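Local coordinates for protein putative aminotransferase (Actinomadura melliaura, PDB 4ZWV) that probably acts as a pyridoxal 5'-phosphate-dependent sugar aminotransferase in making the aminopentose of the indolocarbazole AT2433, at residues P33-F38 with L244-G249; D111-E116 with L138-G143. One frame throughout, in Å; residues are numbered along the deposited sequence.

Contact 1. Residues P33-F38 with L244-G249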
loop_
_atom_site.group_PDB
_atom_site.type_symbol
_atom_site.label_atom_id
_atom_site.label_comp_id
_atom_site.label_asym_id
_atom_site.label_seq_id
_atom_site.Cartn_x
_atom_site.Cartn_y
_atom_site.Cartn_z
ATOM N N PRO A 33 18.793 -5.112 -2.969
ATOM C CA PRO A 33 19.994 -4.406 -2.511
ATOM C C PRO A 33 19.839 -2.897 -2.375
ATOM O O PRO A 33 20.504 -2.326 -1.508
ATOM C CB PRO A 33 21.041 -4.749 -3.587
ATOM C CG PRO A 33 20.250 -5.177 -4.778
ATOM C CD PRO A 33 19.013 -5.832 -4.236
ATOM N N ARG A 34 18.998 -2.254 -3.179
ATOM C CA ARG A 34 18.853 -0.809 -3.024
ATOM C C ARG A 34 18.104 -0.485 -1.732
ATOM O O ARG A 34 18.438 0.470 -1.043
ATOM C CB ARG A 34 18.138 -0.178 -4.225
ATOM C CG ARG A 34 18.827 -0.415 -5.581
ATOM C CD ARG A 34 20.090 0.435 -5.775
ATOM N NE ARG A 34 21.203 0.019 -4.932
ATOM C CZ ARG A 34 21.956 -1.053 -5.148
ATOM N NH1 ARG A 34 22.945 -1.340 -4.316
ATOM N NH2 ARG A 34 21.717 -1.846 -6.185
ATOM N N VAL A 35 17.094 -1.290 -1.407
ATOM C CA VAL A 35 16.395 -1.132 -0.139
ATOM C C VAL A 35 17.372 -1.285 1.023
ATOM O O VAL A 35 17.357 -0.487 1.956
ATOM C CB VAL A 35 15.246 -2.143 -0.004
ATOM C CG1 VAL A 35 14.785 -2.253 1.462
ATOM C CG2 VAL A 35 14.095 -1.750 -0.901
ATOM N N ALA A 36 18.231 -2.299 0.957
ATOM C CA ALA A 36 19.227 -2.510 2.009
ATOM C C ALA A 36 20.175 -1.315 2.127
ATOM O O ALA A 36 20.476 -0.867 3.232
ATOM C CB ALA A 36 20.013 -3.788 1.749
ATOM N N GLU A 37 20.614 -0.790 0.986
ATOM C CA GLU A 37 21.511 0.364 0.946
ATOM C C GLU A 37 20.853 1.605 1.554
ATOM O O GLU A 37 21.457 2.337 2.341
ATOM C CB GLU A 37 21.946 0.645 -0.502
ATOM C CG GLU A 37 22.938 1.798 -0.643
ATOM C CD GLU A 37 23.286 2.140 -2.080
ATOM O OE1 GLU A 37 22.831 1.435 -3.006
ATOM O OE2 GLU A 37 24.024 3.129 -2.282
ATOM N N PHE A 38 19.594 1.828 1.194
ATOM C CA PHE A 38 18.842 2.969 1.682
ATOM C C PHE A 38 18.603 2.859 3.192
ATOM O O PHE A 38 18.801 3.826 3.933
ATOM C CB PHE A 38 17.524 3.049 0.901
ATOM C CG PHE A 38 16.715 4.292 1.145
ATOM C CD1 PHE A 38 17.301 5.545 1.108
ATOM C CD2 PHE A 38 15.342 4.206 1.353
ATOM C CE1 PHE A 38 16.544 6.684 1.303
ATOM C CE2 PHE A 38 14.574 5.347 1.548
ATOM C CZ PHE A 38 15.179 6.593 1.529
ATOM N N LEU A 244 12.999 0.208 -6.755
ATOM C CA LEU A 244 12.737 1.387 -7.586
ATOM C C LEU A 244 12.641 2.648 -6.726
ATOM O O LEU A 244 13.274 3.684 -7.016
ATOM C CB LEU A 244 11.453 1.207 -8.396
ATOM C CG LEU A 244 10.924 2.409 -9.176
ATOM C CD1 LEU A 244 11.913 2.854 -10.260
ATOM C CD2 LEU A 244 9.560 2.085 -9.776
ATOM N N ASN A 245 11.877 2.558 -5.648
ATOM C CA ASN A 245 11.683 3.720 -4.801
ATOM C C ASN A 245 12.874 3.951 -3.892
ATOM O O ASN A 245 13.235 5.101 -3.644
ATOM C CB ASN A 245 10.381 3.556 -4.014
ATOM C CG ASN A 245 9.197 3.430 -4.943
ATOM O OD1 ASN A 245 8.723 2.327 -5.206
ATOM N ND2 ASN A 245 8.760 4.557 -5.506
ATOM N N ALA A 246 13.533 2.885 -3.444
ATOM C CA ALA A 246 14.742 3.083 -2.635
ATOM C C ALA A 246 15.828 3.801 -3.444
ATOM O O ALA A 246 16.566 4.627 -2.894
ATOM C CB ALA A 246 15.266 1.759 -2.106
ATOM N N ALA A 247 15.909 3.518 -4.743
ATOM C CA ALA A 247 16.901 4.172 -5.603
ATOM C C ALA A 247 16.662 5.678 -5.664
ATOM O O ALA A 247 17.609 6.467 -5.614
ATOM C CB ALA A 247 16.873 3.574 -7.000
ATOM N N ILE A 248 15.396 6.068 -5.756
ATOM C CA ILE A 248 15.034 7.477 -5.801
ATOM C C ILE A 248 15.377 8.154 -4.470
ATOM O O ILE A 248 15.967 9.237 -4.455
ATOM C CB ILE A 248 13.539 7.645 -6.143
ATOM C CG1 ILE A 248 13.292 7.110 -7.558
ATOM C CG2 ILE A 248 13.127 9.120 -6.036
ATOM C CD1 ILE A 248 11.822 6.992 -7.924
ATOM N N GLY A 249 15.041 7.502 -3.365
ATOM C CA GLY A 249 15.416 8.010 -2.053
ATOM C C GLY A 249 16.917 8.185 -1.904
ATOM O O GLY A 249 17.370 9.199 -1.373
#
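Close helix-helix packing over small residues, here Ala246 and Gly249, joins helix 33-46, near the N terminus, to the start of helix 243-273, the long helix that in fold type I aminotransferases runs from the large domain toward the C-terminal one. The principle is simple: where one helix offers little side chain, its neighbour can come close to the backbone. The segment axes approach to 7.9 Å at a crossing angle of 37°, and Ala246 lies where the backbones come closest, its CA nearest that of Val35. Its methyl CB presses on the backbone of the opposite helix, 3.6 Å from Arg34 O, and meets Val35 alongside, with Val35 CG2 3.9 Å from Ala246 CB. Arg34 lends only the base of its chain. Beyond CB the chain bends at chi2 and chi3 and turns from the interface to hold Glu37 side-on, NE and NH1 both donating to OE1, with Arg34 NE 2.9 Å from Glu37 OE1. The other carboxylate oxygen of Glu37 pairs with Arg19, linking the pair to helix 16-26, which also packs on Ala247. Asp243 reinforces the junction from the far helix by accepting from the backbone N of Arg34 and of Val35, in the first turn of helix 33-46. One turn on, Phe38 carries CG anti to its backbone N (chi1 -171°), which sends the ring across to the neighbour. Ala246 O lies over one ring face, offset toward the rim, and Phe38 CE1 reaches the bare backbone of Gly249, 3.6 Å from Gly249 C.

Contact 2. Residues D111-E116 with L138-G143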
loop_
_atom_site.group_PDB
_atom_site.type_symbol
_atom_site.label_atom_id
_atom_site.label_comp_id
_atom_site.label_asym_id
_atom_site.label_seq_id
_atom_site.Cartn_x
_atom_site.Cartn_y
_atom_site.Cartn_z
ATOM N N ASP A 111 -2.827 18.792 22.465
ATOM C CA ASP A 111 -2.939 19.323 23.816
ATOM C C ASP A 111 -2.687 18.175 24.792
ATOM O O ASP A 111 -3.528 17.292 24.948
ATOM C CB ASP A 111 -4.331 19.954 24.003
ATOM C CG ASP A 111 -4.582 20.496 25.410
ATOM O OD1 ASP A 111 -3.930 20.072 26.383
ATOM O OD2 ASP A 111 -5.475 21.358 25.541
ATOM N N LEU A 112 -1.535 18.183 25.453
ATOM C CA LEU A 112 -1.180 17.051 26.307
ATOM C C LEU A 112 -1.945 17.040 27.632
ATOM O O LEU A 112 -2.022 15.999 28.279
ATOM C CB LEU A 112 0.333 17.027 26.564
ATOM C CG LEU A 112 1.169 16.804 25.296
ATOM C CD1 LEU A 112 2.662 16.790 25.621
ATOM C CD2 LEU A 112 0.779 15.526 24.583
ATOM N N ASP A 113 -2.497 18.182 28.048
ATOM C CA ASP A 113 -3.387 18.204 29.210
ATOM C C ASP A 113 -4.658 17.430 28.883
ATOM O O ASP A 113 -5.159 16.644 29.694
ATOM C CB ASP A 113 -3.750 19.636 29.605
ATOM C CG ASP A 113 -2.568 20.416 30.136
ATOM O OD1 ASP A 113 -1.823 19.871 30.974
ATOM O OD2 ASP A 113 -2.380 21.570 29.704
ATOM N N ASP A 114 -5.177 17.666 27.682
ATOM C CA ASP A 114 -6.385 16.985 27.232
ATOM C C ASP A 114 -6.094 15.501 27.032
ATOM O O ASP A 114 -6.916 14.656 27.370
ATOM C CB ASP A 114 -6.912 17.620 25.942
ATOM C CG ASP A 114 -8.335 17.198 25.618
ATOM O OD1 ASP A 114 -9.196 17.249 26.531
ATOM O OD2 ASP A 114 -8.598 16.822 24.456
ATOM N N LEU A 115 -4.914 15.192 26.505
ATOM C CA LEU A 115 -4.502 13.803 26.363
ATOM C C LEU A 115 -4.569 13.068 27.695
ATOM O O LEU A 115 -5.182 12.002 27.797
ATOM C CB LEU A 115 -3.087 13.707 25.799
ATOM C CG LEU A 115 -2.550 12.271 25.813
ATOM C CD1 LEU A 115 -3.339 11.372 24.866
ATOM C CD2 LEU A 115 -1.078 12.264 25.464
ATOM N N GLU A 116 -3.963 13.648 28.724
ATOM C CA GLU A 116 -3.911 12.955 30.003
ATOM C C GLU A 116 -5.319 12.731 30.571
ATOM O O GLU A 116 -5.603 11.667 31.138
ATOM C CB GLU A 116 -3.039 13.708 31.006
ATOM C CG GLU A 116 -2.939 12.939 32.323
ATOM C CD GLU A 116 -1.718 13.281 33.152
ATOM O OE1 GLU A 116 -1.108 14.349 32.934
ATOM O OE2 GLU A 116 -1.381 12.467 34.043
ATOM N N LEU A 138 8.026 15.260 23.935
ATOM C CA LEU A 138 8.056 13.813 24.137
ATOM C C LEU A 138 8.370 13.407 25.574
ATOM O O LEU A 138 7.871 12.379 26.037
ATOM C CB LEU A 138 9.065 13.171 23.179
ATOM C CG LEU A 138 8.645 13.253 21.707
ATOM C CD1 LEU A 138 9.792 12.751 20.838
ATOM C CD2 LEU A 138 7.385 12.441 21.424
ATOM N N ASP A 139 9.163 14.204 26.298
ATOM C CA ASP A 139 9.459 13.872 27.694
ATOM C C ASP A 139 8.207 14.019 28.552
ATOM O O ASP A 139 7.964 13.226 29.461
ATOM C CB ASP A 139 10.568 14.763 28.271
ATOM C CG ASP A 139 11.957 14.462 27.710
ATOM O OD1 ASP A 139 12.144 13.481 26.961
ATOM O OD2 ASP A 139 12.888 15.231 28.052
ATOM N N ARG A 140 7.424 15.056 28.284
ATOM C CA ARG A 140 6.182 15.247 29.024
ATOM C C ARG A 140 5.216 14.102 28.748
ATOM O O ARG A 140 4.575 13.565 29.662
ATOM C CB ARG A 140 5.540 16.581 28.664
ATOM C CG ARG A 140 4.272 16.830 29.425
ATOM C CD ARG A 140 3.723 18.212 29.170
ATOM N NE ARG A 140 2.429 18.362 29.826
ATOM C CZ ARG A 140 1.546 19.299 29.516
ATOM N NH1 ARG A 140 1.824 20.177 28.564
ATOM N NH2 ARG A 140 0.387 19.354 30.159
ATOM N N LEU A 141 5.133 13.727 27.480
ATOM C CA LEU A 141 4.328 12.599 27.060
ATOM C C LEU A 141 4.735 11.324 27.811
ATOM O O LEU A 141 3.875 10.615 28.337
ATOM C CB LEU A 141 4.466 12.428 25.550
ATOM C CG LEU A 141 3.790 11.220 24.937
ATOM C CD1 LEU A 141 2.285 11.277 25.159
ATOM C CD2 LEU A 141 4.122 11.147 23.456
ATOM N N ALA A 142 6.039 11.064 27.911
ATOM C CA ALA A 142 6.519 9.883 28.637
ATOM C C ALA A 142 6.093 9.908 30.112
ATOM O O ALA A 142 5.744 8.870 30.673
ATOM C CB ALA A 142 8.039 9.765 28.525
ATOM N N GLY A 143 6.109 11.083 30.739
ATOM C CA GLY A 143 5.655 11.210 32.117
ATOM C C GLY A 143 4.170 10.912 32.281
ATOM O O GLY A 143 3.743 10.283 33.257
HETATM O O HOH W 1 -0.810 16.296 31.137
HETATM O O HOH W 2 -0.170 22.287 28.127
#
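Arg140 and Leu112 open this interface, sliding past each other in opposite directions in an example of how one helix pair can be polar on its outer side and apolar beneath. Arg140 has CG anti to its backbone N (chi1 -179°) and stays extended to NE, which carries it across to helix 112-118. Leu112 CB sits over the centre of one guanidinium face, 3.9 Å from Arg140 CZ, while Leu112 CD1 lines the aliphatic shaft. At the guanidinium edge Asp113 crosses the arginine at about a right angle, their flat groups turned 60° apart, and forms a salt bridge. The modelled separation of 2.4 Å between Asp113 OD1 and Arg140 NH2 is unusually short, so its exact length is doubtful. One water bridges the pair, accepting from Arg140 NH1 and donating to Asp113 OD2; a second donates to Leu112 O and Glu116 OE1 and accepts only weakly from Arg140 NH2. Asp111, the N-cap of the same helix, accepts from the backbone N of Asp114 and, weakly, of Asp113, capping the first turn, to which Asp113 belongs. Leu141, next along, works on the inner side, its CD1 3.5 Å from Leu115 CD2, the two chains crossing roughly at right angles. Both leucines also rest on the sheet below, Leu141 on Val128 and Val158, Leu115 on Ile126. With segment axes 10.8 Å apart and inclined by 16°, the helices run nearly parallel, as expected of neighbouring connections between parallel strands in the alpha/beta sheet of a fold type I PLP enzyme.

In the fold
From the N terminus, the chain enters contact 1 in helix 33-46 and then builds the seven-stranded mixed sheet before returning through residues 244-249, so contact 1 closes a long loop that contains all seven strands. Contact 2 is nested inside this loop and closes a much shorter one: helix 112-118, strand 123-129 and helix 138-152, which leads on to strand 157-161. Contacts 1 and 2 do not touch; the centres of contact 1 and contact 2 lie 36 Å apart, on opposite sides of the chain's centre. Contact 1 ties helix 33-46 to the start of the long helix 243-273, where Leu244 and Ile248 also pack against the second subunit, whereas contact 2 joins two helices covering the sheet.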